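PDB 6ZLK: epimerase domain-containing protein from Bacillus cereus HuA2-4, which interconverts UDP-glucuronic acid and UDP-galacturonic acid by inverting C4 of the sugar, with a bound NAD as cofactor. Local coordinates for residues 2-7 against 69-74; 62-67 against 106-111; 121-126 against 158-163. One frame throughout, in Å; residues are numbered along the deposited sequence.

Contact 1 (2-7 against 69-74); sequences KILVTG and SKLLQD. With NAD (nicotinamide-adenine-dinucleotide), chain E.
NZ of K2 meets OD2 of D74 at 2.8 Å, a salt bridge in which the ammonium group comes to the carboxylate from above its plane, 40° out of it. The lysine chain is extended, with CG anti to the backbone N (chi1 -166°). Its four carbons span the gap to D74, CD and CE lying along the carboxylate and the charge sitting at the tip, which suits a partly exposed end. Strand 2-6 is the first strand of the Rossmann fold and lies between strands 27-31 and 77-80; helix 68-72 precedes the latter and packs on the face of the sheet to which K2 and L4 point. CD2 of L4 lies 3.9 Å from CD2 of L72 and 4.0 Å from CD2 of L71, and its side chain crosses both at about a right angle. Branched leucine tips suit this buried place, since one L4 methyl can touch two successive leucines, L71 and L72. Beyond the strand, G7 opens the GxxGxxG dinucleotide-binding motif, its CA 3.4 Å from NAD O4B. Its positive phi (68°) favours glycine, and this ribose oxygen stands where a side chain would begin.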
loop_
_atom_site.group_PDB
_atom_site.type_symbol
_atom_site.label_atom_id
_atom_site.label_comp_id
_atom_site.label_asym_id
_atom_site.label_seq_id
_atom_site.Cartn_x
_atom_site.Cartn_y
_atom_site.Cartn_z
ATOM N N LYS A 2 5.473 29.532 -6.434
ATOM C CA LYS A 2 5.975 28.627 -7.477
ATOM C C LYS A 2 5.449 27.237 -7.146
ATOM O O LYS A 2 5.671 26.725 -6.048
ATOM C CB LYS A 2 7.492 28.594 -7.592
ATOM C CG LYS A 2 7.982 27.938 -8.879
ATOM C CD LYS A 2 9.427 28.174 -9.251
ATOM C CE LYS A 2 9.720 27.542 -10.578
ATOM N NZ LYS A 2 11.003 28.022 -11.130
ATOM N N ILE A 3 4.792 26.642 -8.111
ATOM C CA ILE A 3 3.997 25.416 -7.919
ATOM C C ILE A 3 4.506 24.361 -8.898
ATOM O O ILE A 3 4.542 24.586 -10.120
ATOM C CB ILE A 3 2.510 25.723 -8.140
ATOM C CG1 ILE A 3 2.007 26.865 -7.247
ATOM C CG2 ILE A 3 1.706 24.455 -7.945
ATOM C CD1 ILE A 3 0.690 27.360 -7.638
ATOM N N LEU A 4 4.810 23.184 -8.383
ATOM C CA LEU A 4 5.160 22.013 -9.200
ATOM C C LEU A 4 3.904 21.190 -9.375
ATOM O O LEU A 4 3.250 20.849 -8.360
ATOM C CB LEU A 4 6.202 21.147 -8.514
ATOM C CG LEU A 4 6.540 19.852 -9.227
ATOM C CD1 LEU A 4 7.210 20.146 -10.562
ATOM C CD2 LEU A 4 7.439 19.006 -8.345
ATOM N N VAL A 5 3.511 20.904 -10.612
ATOM C CA VAL A 5 2.383 19.996 -10.902
ATOM C C VAL A 5 2.926 18.748 -11.526
ATOM O O VAL A 5 3.417 18.844 -12.691
ATOM C CB VAL A 5 1.316 20.615 -11.810
ATOM C CG1 VAL A 5 0.215 19.617 -12.082
ATOM C CG2 VAL A 5 0.752 21.891 -11.193
ATOM N N THR A 6 2.911 17.642 -10.831
ATOM C CA THR A 6 3.350 16.372 -11.461
ATOM C C THR A 6 2.174 15.844 -12.260
ATOM O O THR A 6 1.001 16.018 -11.837
ATOM C CB THR A 6 3.874 15.342 -10.469
ATOM O OG1 THR A 6 2.760 14.806 -9.739
ATOM C CG2 THR A 6 4.887 15.941 -9.518
ATOM N N GLY A 7 2.449 15.156 -13.366
ATOM C CA GLY A 7 1.390 14.654 -14.241
ATOM C C GLY A 7 0.654 15.776 -14.951
ATOM O O GLY A 7 -0.525 15.602 -15.260
ATOM N N SER A 69 16.225 17.211 -6.298
ATOM C CA SER A 69 16.842 18.327 -5.537
ATOM C C SER A 69 16.801 19.600 -6.385
ATOM O O SER A 69 16.298 20.629 -5.889
ATOM C CB SER A 69 18.248 17.996 -5.096
ATOM O OG SER A 69 18.874 19.186 -4.634
ATOM N N LYS A 70 17.292 19.551 -7.616
ATOM C CA LYS A 70 17.210 20.670 -8.591
ATOM C C LYS A 70 15.754 21.084 -8.820
ATOM O O LYS A 70 15.473 22.299 -8.830
ATOM N N LEU A 71 14.852 20.131 -9.053
ATOM C CA LEU A 71 13.454 20.439 -9.423
ATOM C C LEU A 71 12.790 21.210 -8.281
ATOM O O LEU A 71 11.999 22.134 -8.575
ATOM C CB LEU A 71 12.717 19.132 -9.695
ATOM C CG LEU A 71 11.300 19.280 -10.227
ATOM C CD1 LEU A 71 11.318 20.025 -11.550
ATOM C CD2 LEU A 71 10.658 17.925 -10.370
ATOM N N LEU A 72 13.054 20.833 -7.038
ATOM C CA LEU A 72 12.205 21.312 -5.924
ATOM C C LEU A 72 12.810 22.541 -5.232
ATOM O O LEU A 72 12.170 23.067 -4.328
ATOM C CB LEU A 72 12.025 20.151 -4.938
ATOM C CG LEU A 72 11.004 19.089 -5.352
ATOM C CD1 LEU A 72 11.169 17.846 -4.506
ATOM C CD2 LEU A 72 9.591 19.652 -5.212
ATOM N N GLN A 73 14.023 22.954 -5.583
ATOM C CA GLN A 73 14.782 23.957 -4.773
ATOM C C GLN A 73 13.981 25.267 -4.609
ATOM O O GLN A 73 14.093 25.881 -3.521
ATOM C CB GLN A 73 16.170 24.197 -5.381
ATOM C CG GLN A 73 16.144 24.862 -6.755
ATOM C CD GLN A 73 17.422 24.660 -7.548
ATOM O OE1 GLN A 73 18.499 24.435 -6.994
ATOM N NE2 GLN A 73 17.314 24.741 -8.865
ATOM N N ASP A 74 13.233 25.717 -5.624
ATOM C CA ASP A 74 12.485 26.995 -5.564
ATOM C C ASP A 74 10.953 26.765 -5.517
ATOM O O ASP A 74 10.189 27.722 -5.753
ATOM C CB ASP A 74 12.935 27.899 -6.714
ATOM C CG ASP A 74 12.688 27.249 -8.069
ATOM O OD1 ASP A 74 12.290 26.030 -8.074
ATOM O OD2 ASP A 74 12.894 27.948 -9.121
HETATM P PA NAD E . -3.694 10.945 -16.578
HETATM O O1A NAD E . -3.186 9.596 -16.913
HETATM O O2A NAD E . -4.439 11.739 -17.609
HETATM O O5B NAD E . -2.605 11.878 -15.932
HETATM C C5B NAD E . -1.507 11.403 -15.125
HETATM C C4B NAD E . -0.204 11.825 -15.758
HETATM O O4B NAD E . 0.874 11.338 -14.927
HETATM C C3B NAD E . 0.036 11.283 -17.156
HETATM O O3B NAD E . -0.021 12.282 -18.168
HETATM C C2B NAD E . 1.365 10.531 -17.026
HETATM O O2B NAD E . 2.237 10.639 -18.137
HETATM C C1B NAD E . 1.986 11.183 -15.786
HETATM N N9A NAD E . 2.933 10.340 -15.076
HETATM C C8A NAD E . 2.729 9.075 -14.589
HETATM N N7A NAD E . 3.777 8.569 -13.996
HETATM C C5A NAD E . 4.756 9.543 -14.180
HETATM C C6A NAD E . 6.112 9.616 -13.830
HETATM N N6A NAD E . 6.804 8.608 -13.252
HETATM N N1A NAD E . 6.780 10.760 -14.114
HETATM C C2A NAD E . 6.116 11.765 -14.727
HETATM N N3A NAD E . 4.847 11.791 -15.160
HETATM C C4A NAD E . 4.222 10.663 -14.832
HETATM O O3 NAD E . -4.682 10.672 -15.342
HETATM P PN NAD E . -5.783 11.672 -14.659
HETATM O O1N NAD E . -7.096 11.125 -14.974
HETATM O O2N NAD E . -5.413 13.036 -14.977
HETATM O O5D NAD E . -5.466 11.420 -13.133
HETATM C C5D NAD E . -4.677 12.333 -12.467
HETATM C C4D NAD E . -4.621 11.913 -11.026
HETATM O O4D NAD E . -5.940 11.934 -10.452
HETATM C C3D NAD E . -4.056 10.505 -10.782
HETATM O O3D NAD E . -3.233 10.515 -9.602
HETATM C C2D NAD E . -5.293 9.660 -10.487
HETATM O O2D NAD E . -4.967 8.482 -9.744
HETATM C C1D NAD E . -6.155 10.720 -9.810
HETATM N N1N NAD E . -7.585 10.496 -9.949
HETATM C C2N NAD E . -8.203 10.635 -11.156
HETATM C C3N NAD E . -9.532 10.416 -11.255
HETATM C C7N NAD E . -10.235 10.482 -12.566
HETATM O O7N NAD E . -11.437 10.285 -12.535
HETATM N N7N NAD E . -9.544 10.811 -13.667
HETATM C C4N NAD E . -10.283 10.159 -10.094
HETATM C C5N NAD E . -9.619 9.874 -8.904
HETATM C C6N NAD E . -8.279 10.102 -8.842
#

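Contact 2 (62-67 against 106-111); sequences DILNTD and TQQLLE. With NAD (nicotinamide-adenine-dinucleotide), chain E.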
loop_
_atom_site.group_PDB
_atom_site.type_symbol
_atom_site.label_atom_id
_atom_site.label_comp_id
_atom_site.label_asym_id
_atom_site.label_seq_id
_atom_site.Cartn_x
_atom_site.Cartn_y
_atom_site.Cartn_z
ATOM N N ASP A 62 10.602 11.453 -16.687
ATOM C CA ASP A 62 10.079 10.595 -15.590
ATOM C C ASP A 62 10.529 11.191 -14.277
ATOM O O ASP A 62 11.682 11.500 -14.163
ATOM C CB ASP A 62 10.665 9.193 -15.736
ATOM C CG ASP A 62 10.117 8.119 -14.837
ATOM O OD1 ASP A 62 9.555 8.448 -13.778
ATOM O OD2 ASP A 62 10.259 6.924 -15.245
ATOM N N ILE A 63 9.645 11.343 -13.297
ATOM C CA ILE A 63 10.109 11.796 -11.978
ATOM C C ILE A 63 11.248 10.910 -11.457
ATOM O O ILE A 63 12.104 11.417 -10.745
ATOM C CB ILE A 63 8.892 11.795 -11.054
ATOM C CG1 ILE A 63 7.939 12.903 -11.508
ATOM C CG2 ILE A 63 9.355 11.952 -9.607
ATOM C CD1 ILE A 63 6.513 12.686 -11.117
ATOM N N LEU A 64 11.247 9.624 -11.731
ATOM C CA LEU A 64 12.285 8.732 -11.163
ATOM C C LEU A 64 13.646 8.988 -11.837
ATOM O O LEU A 64 14.686 8.675 -11.200
ATOM C CB LEU A 64 11.827 7.299 -11.431
ATOM C CG LEU A 64 10.559 6.866 -10.706
ATOM C CD1 LEU A 64 10.252 5.420 -11.043
ATOM C CD2 LEU A 64 10.674 7.070 -9.198
ATOM N N ASN A 65 13.654 9.548 -13.034
ATOM C CA ASN A 65 14.891 9.896 -13.787
ATOM C C ASN A 65 15.320 11.336 -13.524
ATOM O O ASN A 65 16.322 11.757 -14.087
ATOM C CB ASN A 65 14.723 9.710 -15.281
ATOM C CG ASN A 65 14.503 8.272 -15.706
ATOM O OD1 ASN A 65 14.709 7.310 -14.937
ATOM N ND2 ASN A 65 14.062 8.096 -16.948
ATOM N N THR A 66 14.573 12.104 -12.752
ATOM C CA THR A 66 14.793 13.558 -12.591
ATOM C C THR A 66 15.625 13.788 -11.335
ATOM O O THR A 66 15.366 13.126 -10.347
ATOM C CB THR A 66 13.458 14.316 -12.476
ATOM O OG1 THR A 66 12.886 14.105 -13.762
ATOM C CG2 THR A 66 13.591 15.787 -12.177
ATOM N N ASP A 67 16.471 14.812 -11.378
ATOM C CA ASP A 67 17.164 15.369 -10.193
ATOM C C ASP A 67 16.156 16.154 -9.357
ATOM O O ASP A 67 15.927 17.327 -9.650
ATOM C CB ASP A 67 18.283 16.324 -10.594
ATOM C CG ASP A 67 19.095 16.787 -9.395
ATOM O OD1 ASP A 67 18.660 16.554 -8.210
ATOM O OD2 ASP A 67 20.178 17.341 -9.656
ATOM N N THR A 106 5.973 8.471 -5.459
ATOM C CA THR A 106 5.492 9.242 -4.307
ATOM C C THR A 106 6.581 9.241 -3.228
ATOM O O THR A 106 6.876 10.310 -2.668
ATOM C CB THR A 106 4.169 8.685 -3.784
ATOM O OG1 THR A 106 3.160 8.798 -4.800
ATOM C CG2 THR A 106 3.667 9.418 -2.568
ATOM N N GLN A 107 7.179 8.095 -2.993
ATOM C CA GLN A 107 8.263 8.031 -1.983
ATOM C C GLN A 107 9.398 8.971 -2.407
ATOM O O GLN A 107 9.951 9.674 -1.536
ATOM C CB GLN A 107 8.754 6.610 -1.769
ATOM C CG GLN A 107 9.748 6.512 -0.621
ATOM C CD GLN A 107 11.165 6.324 -1.075
ATOM O OE1 GLN A 107 11.468 6.415 -2.254
ATOM N NE2 GLN A 107 12.045 6.104 -0.103
ATOM N N GLN A 108 9.821 8.932 -3.655
ATOM C CA GLN A 108 10.964 9.770 -4.069
ATOM C C GLN A 108 10.631 11.266 -3.908
ATOM O O GLN A 108 11.513 12.053 -3.493
ATOM C CB GLN A 108 11.354 9.468 -5.513
ATOM C CG GLN A 108 11.987 8.094 -5.693
ATOM C CD GLN A 108 12.993 8.108 -6.835
ATOM O OE1 GLN A 108 13.056 9.024 -7.651
ATOM N NE2 GLN A 108 13.774 7.050 -6.937
ATOM N N LEU A 109 9.443 11.676 -4.298
ATOM C CA LEU A 109 9.018 13.086 -4.109
ATOM C C LEU A 109 9.055 13.443 -2.629
ATOM O O LEU A 109 9.615 14.480 -2.299
ATOM C CB LEU A 109 7.638 13.322 -4.683
ATOM C CG LEU A 109 7.575 13.349 -6.196
ATOM C CD1 LEU A 109 6.138 13.351 -6.599
ATOM C CD2 LEU A 109 8.273 14.594 -6.766
ATOM N N LEU A 110 8.492 12.605 -1.765
ATOM C CA LEU A 110 8.456 12.952 -0.338
ATOM C C LEU A 110 9.858 13.003 0.236
ATOM O O LEU A 110 10.104 13.900 1.054
ATOM C CB LEU A 110 7.618 11.956 0.425
ATOM C CG LEU A 110 6.142 12.027 0.072
ATOM C CD1 LEU A 110 5.461 10.766 0.524
ATOM C CD2 LEU A 110 5.542 13.285 0.647
ATOM N N GLU A 111 10.733 12.063 -0.133
ATOM C CA GLU A 111 12.146 12.097 0.350
ATOM C C GLU A 111 12.766 13.439 -0.052
ATOM O O GLU A 111 13.493 14.046 0.740
ATOM C CB GLU A 111 12.932 10.934 -0.245
ATOM C CG GLU A 111 12.713 9.597 0.446
ATOM C CD GLU A 111 13.507 9.411 1.733
ATOM O OE1 GLU A 111 14.554 10.051 1.856
ATOM O OE2 GLU A 111 13.073 8.617 2.580
HETATM P PA NAD E . -3.694 10.945 -16.578
HETATM O O1A NAD E . -3.186 9.596 -16.913
HETATM O O2A NAD E . -4.439 11.739 -17.609
HETATM O O5B NAD E . -2.605 11.878 -15.932
HETATM C C5B NAD E . -1.507 11.403 -15.125
HETATM C C4B NAD E . -0.204 11.825 -15.758
HETATM O O4B NAD E . 0.874 11.338 -14.927
HETATM C C3B NAD E . 0.036 11.283 -17.156
HETATM O O3B NAD E . -0.021 12.282 -18.168
HETATM C C2B NAD E . 1.365 10.531 -17.026
HETATM O O2B NAD E . 2.237 10.639 -18.137
HETATM C C1B NAD E . 1.986 11.183 -15.786
HETATM N N9A NAD E . 2.933 10.340 -15.076
HETATM C C8A NAD E . 2.729 9.075 -14.589
HETATM N N7A NAD E . 3.777 8.569 -13.996
HETATM C C5A NAD E . 4.756 9.543 -14.180
HETATM C C6A NAD E . 6.112 9.616 -13.830
HETATM N N6A NAD E . 6.804 8.608 -13.252
HETATM N N1A NAD E . 6.780 10.760 -14.114
HETATM C C2A NAD E . 6.116 11.765 -14.727
HETATM N N3A NAD E . 4.847 11.791 -15.160
HETATM C C4A NAD E . 4.222 10.663 -14.832
HETATM O O3 NAD E . -4.682 10.672 -15.342
HETATM P PN NAD E . -5.783 11.672 -14.659
HETATM O O1N NAD E . -7.096 11.125 -14.974
HETATM O O2N NAD E . -5.413 13.036 -14.977
HETATM O O5D NAD E . -5.466 11.420 -13.133
HETATM C C5D NAD E . -4.677 12.333 -12.467
HETATM C C4D NAD E . -4.621 11.913 -11.026
HETATM O O4D NAD E . -5.940 11.934 -10.452
HETATM C C3D NAD E . -4.056 10.505 -10.782
HETATM O O3D NAD E . -3.233 10.515 -9.602
HETATM C C2D NAD E . -5.293 9.660 -10.487
HETATM O O2D NAD E . -4.967 8.482 -9.744
HETATM C C1D NAD E . -6.155 10.720 -9.810
HETATM N N1N NAD E . -7.585 10.496 -9.949
HETATM C C2N NAD E . -8.203 10.635 -11.156
HETATM C C3N NAD E . -9.532 10.416 -11.255
HETATM C C7N NAD E . -10.235 10.482 -12.566
HETATM O O7N NAD E . -11.437 10.285 -12.535
HETATM N N7N NAD E . -9.544 10.811 -13.667
HETATM C C4N NAD E . -10.283 10.159 -10.094
HETATM C C5N NAD E . -9.619 9.874 -8.904
HETATM C C6N NAD E . -8.279 10.102 -8.842
HETATM O O HOH W 1 15.868 7.926 -8.926
HETATM O O HOH W 2 14.625 10.768 -9.191
#
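I63 faces helix 96-113 with one branch and the adenine of NAD with the other. From CB, 3.9 Å from NAD N1A, the side chain divides. CG2, set anti to the backbone N, goes to the helix and lies 4.0 Å from CD2 of L109, the two side chains crossing at about a right angle. CG1 takes the other course, close to N1A and C2A of the adenine, and CD1 at the tip lies over the adenine face near its N1A–C2A edge, 3.6 Å from N1A. A beta-branched residue suits this place because its two arms serve protein core and cofactor at once. Its backbone N also donates to NAD N1A at 3.0 Å, nearly straight at 170°. D62 OD1 accepts from NAD N6A at 2.8 Å, a more bent bond (141°), and accepts the L64 backbone N-H from above the carboxylate plane, closing an Asx turn; this second grip should help hold the carboxylate at the adenine. On the more exposed side, CD2 of L64 lies over the face of the Q108 amide, 3.4 Å from OE1. That amide suits a partly exposed position, having both a donor and an acceptor for water: NE2 donates to a water that also lies at L64 O, and a second water sits between OE1 and T66 O. Pairing the adenine edge with an aspartate carboxylate and the following backbone N-H is characteristic of the adenine pocket in extended short-chain dehydrogenase/reductase enzymes, the family of the sugar-nucleotide epimerases.

Contact 3 (121-126 against 158-163); sequences FIHIST and HLCHVY. With NAD (nicotinamide-adenine-dinucleotide), chain E.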
loop_
_atom_site.group_PDB
_atom_site.type_symbol
_atom_site.label_atom_id
_atom_site.label_comp_id
_atom_site.label_asym_id
_atom_site.label_seq_id
_atom_site.Cartn_x
_atom_site.Cartn_y
_atom_site.Cartn_z
ATOM N N PHE A 121 2.180 20.052 0.352
ATOM C CA PHE A 121 2.361 18.914 -0.560
ATOM C C PHE A 121 1.001 18.312 -0.756
ATOM O O PHE A 121 0.482 17.644 0.156
ATOM C CB PHE A 121 3.356 17.901 -0.010
ATOM C CG PHE A 121 3.639 16.769 -0.950
ATOM C CD1 PHE A 121 2.789 15.695 -1.101
ATOM C CD2 PHE A 121 4.835 16.741 -1.635
ATOM C CE1 PHE A 121 3.088 14.654 -1.976
ATOM C CE2 PHE A 121 5.171 15.684 -2.453
ATOM C CZ PHE A 121 4.275 14.661 -2.671
ATOM N N ILE A 122 0.350 18.656 -1.872
ATOM C CA ILE A 122 -1.055 18.323 -2.131
ATOM C C ILE A 122 -1.080 17.066 -2.986
ATOM O O ILE A 122 -0.783 17.144 -4.172
ATOM C CB ILE A 122 -1.837 19.483 -2.723
ATOM C CG1 ILE A 122 -1.712 20.744 -1.871
ATOM C CG2 ILE A 122 -3.291 19.106 -2.905
ATOM C CD1 ILE A 122 -2.286 21.994 -2.481
ATOM N N HIS A 123 -1.384 15.961 -2.352
ATOM C CA HIS A 123 -1.340 14.602 -2.939
ATOM C C HIS A 123 -2.707 14.222 -3.439
ATOM O O HIS A 123 -3.663 14.186 -2.644
ATOM C CB HIS A 123 -0.788 13.621 -1.904
ATOM C CG HIS A 123 -0.759 12.234 -2.412
ATOM N ND1 HIS A 123 0.345 11.744 -3.060
ATOM C CD2 HIS A 123 -1.671 11.236 -2.369
ATOM C CE1 HIS A 123 0.086 10.495 -3.431
ATOM N NE2 HIS A 123 -1.147 10.147 -3.016
ATOM N N ILE A 124 -2.844 13.897 -4.707
ATOM C CA ILE A 124 -4.136 13.535 -5.282
ATOM C C ILE A 124 -4.318 12.020 -5.235
ATOM O O ILE A 124 -3.453 11.278 -5.713
ATOM C CB ILE A 124 -4.279 14.105 -6.694
ATOM C CG1 ILE A 124 -4.773 15.562 -6.632
ATOM C CG2 ILE A 124 -5.240 13.243 -7.465
ATOM C CD1 ILE A 124 -4.048 16.445 -5.735
ATOM N N SER A 125 -5.346 11.602 -4.531
ATOM C CA SER A 125 -5.731 10.187 -4.417
ATOM C C SER A 125 -7.118 9.969 -5.028
ATOM O O SER A 125 -7.649 10.834 -5.781
ATOM C CB SER A 125 -5.609 9.769 -2.974
ATOM O OG SER A 125 -5.819 8.375 -2.861
ATOM N N THR A 126 -7.753 8.856 -4.689
ATOM C CA THR A 126 -8.912 8.337 -5.428
ATOM C C THR A 126 -9.938 7.761 -4.469
ATOM O O THR A 126 -9.541 7.100 -3.424
ATOM C CB THR A 126 -8.411 7.306 -6.442
ATOM O OG1 THR A 126 -9.578 6.739 -7.043
ATOM C CG2 THR A 126 -7.624 6.191 -5.806
ATOM N N HIS A 158 -0.531 6.484 2.388
ATOM C CA HIS A 158 0.155 6.051 3.631
ATOM C C HIS A 158 1.558 6.652 3.635
ATOM O O HIS A 158 2.050 7.060 4.718
ATOM C CB HIS A 158 0.170 4.510 3.719
ATOM C CG HIS A 158 -1.177 3.907 4.002
ATOM N ND1 HIS A 158 -1.516 2.676 3.522
ATOM C CD2 HIS A 158 -2.211 4.324 4.731
ATOM C CE1 HIS A 158 -2.699 2.351 3.982
ATOM N NE2 HIS A 158 -3.163 3.345 4.700
ATOM N N LEU A 159 2.275 6.644 2.510
ATOM C CA LEU A 159 3.606 7.261 2.462
ATOM C C LEU A 159 3.524 8.735 2.867
ATOM O O LEU A 159 4.350 9.216 3.644
ATOM C CB LEU A 159 4.183 7.140 1.049
ATOM C CG LEU A 159 4.720 5.757 0.715
ATOM C CD1 LEU A 159 5.048 5.677 -0.772
ATOM C CD2 LEU A 159 5.928 5.433 1.568
ATOM N N CYS A 160 2.531 9.470 2.381
ATOM C CA CYS A 160 2.328 10.870 2.804
ATOM C C CYS A 160 2.225 10.934 4.337
ATOM O O CYS A 160 2.939 11.771 4.915
ATOM C CB CYS A 160 1.094 11.513 2.184
ATOM S SG CYS A 160 1.254 11.792 0.395
ATOM N N HIS A 161 1.427 10.064 4.964
ATOM C CA HIS A 161 1.318 10.142 6.435
ATOM C C HIS A 161 2.666 9.800 7.068
ATOM O O HIS A 161 2.978 10.406 8.114
ATOM C CB HIS A 161 0.240 9.222 6.953
ATOM C CG HIS A 161 -1.119 9.658 6.540
ATOM N ND1 HIS A 161 -1.638 10.891 6.955
ATOM C CD2 HIS A 161 -2.067 9.053 5.804
ATOM C CE1 HIS A 161 -2.861 11.009 6.441
ATOM N NE2 HIS A 161 -3.149 9.890 5.768
ATOM N N VAL A 162 3.434 8.843 6.543
ATOM C CA VAL A 162 4.754 8.517 7.131
ATOM C C VAL A 162 5.647 9.742 7.103
ATOM O O VAL A 162 6.272 10.056 8.100
ATOM C CB VAL A 162 5.392 7.338 6.377
ATOM C CG1 VAL A 162 6.868 7.223 6.672
ATOM C CG2 VAL A 162 4.598 6.055 6.676
ATOM N N TYR A 163 5.680 10.480 6.012
ATOM C CA TYR A 163 6.632 11.591 5.868
ATOM C C TYR A 163 6.134 12.831 6.612
ATOM O O TYR A 163 6.966 13.603 7.105
ATOM C CB TYR A 163 6.932 11.798 4.392
ATOM C CG TYR A 163 7.917 10.784 3.897
ATOM C CD1 TYR A 163 7.533 9.508 3.524
ATOM C CD2 TYR A 163 9.268 11.096 3.812
ATOM C CE1 TYR A 163 8.456 8.573 3.093
ATOM C CE2 TYR A 163 10.199 10.185 3.349
ATOM C CZ TYR A 163 9.803 8.901 3.051
ATOM O OH TYR A 163 10.620 7.929 2.580
HETATM P PA NAD E . -3.694 10.945 -16.578
HETATM O O1A NAD E . -3.186 9.596 -16.913
HETATM O O2A NAD E . -4.439 11.739 -17.609
HETATM O O5B NAD E . -2.605 11.878 -15.932
HETATM C C5B NAD E . -1.507 11.403 -15.125
HETATM C C4B NAD E . -0.204 11.825 -15.758
HETATM O O4B NAD E . 0.874 11.338 -14.927
HETATM C C3B NAD E . 0.036 11.283 -17.156
HETATM O O3B NAD E . -0.021 12.282 -18.168
HETATM C C2B NAD E . 1.365 10.531 -17.026
HETATM O O2B NAD E . 2.237 10.639 -18.137
HETATM C C1B NAD E . 1.986 11.183 -15.786
HETATM N N9A NAD E . 2.933 10.340 -15.076
HETATM C C8A NAD E . 2.729 9.075 -14.589
HETATM N N7A NAD E . 3.777 8.569 -13.996
HETATM C C5A NAD E . 4.756 9.543 -14.180
HETATM C C6A NAD E . 6.112 9.616 -13.830
HETATM N N6A NAD E . 6.804 8.608 -13.252
HETATM N N1A NAD E . 6.780 10.760 -14.114
HETATM C C2A NAD E . 6.116 11.765 -14.727
HETATM N N3A NAD E . 4.847 11.791 -15.160
HETATM C C4A NAD E . 4.222 10.663 -14.832
HETATM O O3 NAD E . -4.682 10.672 -15.342
HETATM P PN NAD E . -5.783 11.672 -14.659
HETATM O O1N NAD E . -7.096 11.125 -14.974
HETATM O O2N NAD E . -5.413 13.036 -14.977
HETATM O O5D NAD E . -5.466 11.420 -13.133
HETATM C C5D NAD E . -4.677 12.333 -12.467
HETATM C C4D NAD E . -4.621 11.913 -11.026
HETATM O O4D NAD E . -5.940 11.934 -10.452
HETATM C C3D NAD E . -4.056 10.505 -10.782
HETATM O O3D NAD E . -3.233 10.515 -9.602
HETATM C C2D NAD E . -5.293 9.660 -10.487
HETATM O O2D NAD E . -4.967 8.482 -9.744
HETATM C C1D NAD E . -6.155 10.720 -9.810
HETATM N N1N NAD E . -7.585 10.496 -9.949
HETATM C C2N NAD E . -8.203 10.635 -11.156
HETATM C C3N NAD E . -9.532 10.416 -11.255
HETATM C C7N NAD E . -10.235 10.482 -12.566
HETATM O O7N NAD E . -11.437 10.285 -12.535
HETATM N N7N NAD E . -9.544 10.811 -13.667
HETATM C C4N NAD E . -10.283 10.159 -10.094
HETATM C C5N NAD E . -9.619 9.874 -8.904
HETATM C C6N NAD E . -8.279 10.102 -8.842
#
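C160 brings its sulfur over one face of the H123 ring, with SG 3.8 Å from the ring centroid and 29° off the normal. The sulfur sits nearer the root of the imidazole than its far side: SG of C160 is 3.5 Å from CG of H123 and 3.6 Å from ND1, whereas CD2 is more distant. F121 is turned differently to the same atom. Its ring meets SG obliquely, 63° off the normal, and the closest approach is CE1 of F121 to SG of C160 at 4.1 Å. One thiol therefore has two sulfur-aromatic neighbours, a close one met over its face and a looser one met obliquely. Both aromatic residues point from the strand toward the helix and are two positions apart, as expected for residues on one face of a beta strand. In H123, chi1 of 178° carries the ring out toward the helix, and the second torsion turns a face to SG. A cysteine suits the helix position facing them, being short enough for the backbones to draw near while its polarisable sulfur packs well on aromatic rings. This is the sheet-to-helix packing of the Rossmann fold: strand 120-126 runs parallel between strands 77-80 and 171-180, and helix 148-167 lies across one face, next to helix 96-113. H123 also meets the ring of H80, and F121 reaches L110. Farther along, the strand enters the active site, where S125 O lies 3.2 Å from NAD C6N and T126 OG1 hydrogen-bonds O4' of the bound UDP-sugar. Helix 148-167 supplies Y149 and K153, which both hydrogen-bond NAD. L159 and Y163, which also pack on helix 96-113, meet F95 and W91 of the second subunit, the W91 ring edge-to-face with Y163.

How the contacts relate
All three contacts join the Rossmann sheet or the loop that follows strand 56-59 to neighbouring helices, and all touch NAD: contact 1 at the adenosine ribose, contact 2 at the adenine and contact 3 at the nicotinamide end. Contacts 1 and 2 interlock, their centres 11 Å apart and their segments alternating along the chain; T6 CB packs on I63 CD1 at 3.8 Å. Contacts 2 and 3, with centres 14 Å apart, meet through their helices, where E111 OE2 and Y163 OH are 2.5 Å apart, a probable hydrogen bond, and both touch the second subunit. Contacts 1 and 3 do not touch, their nearest atoms about 7 Å apart, yet they share the central sheet.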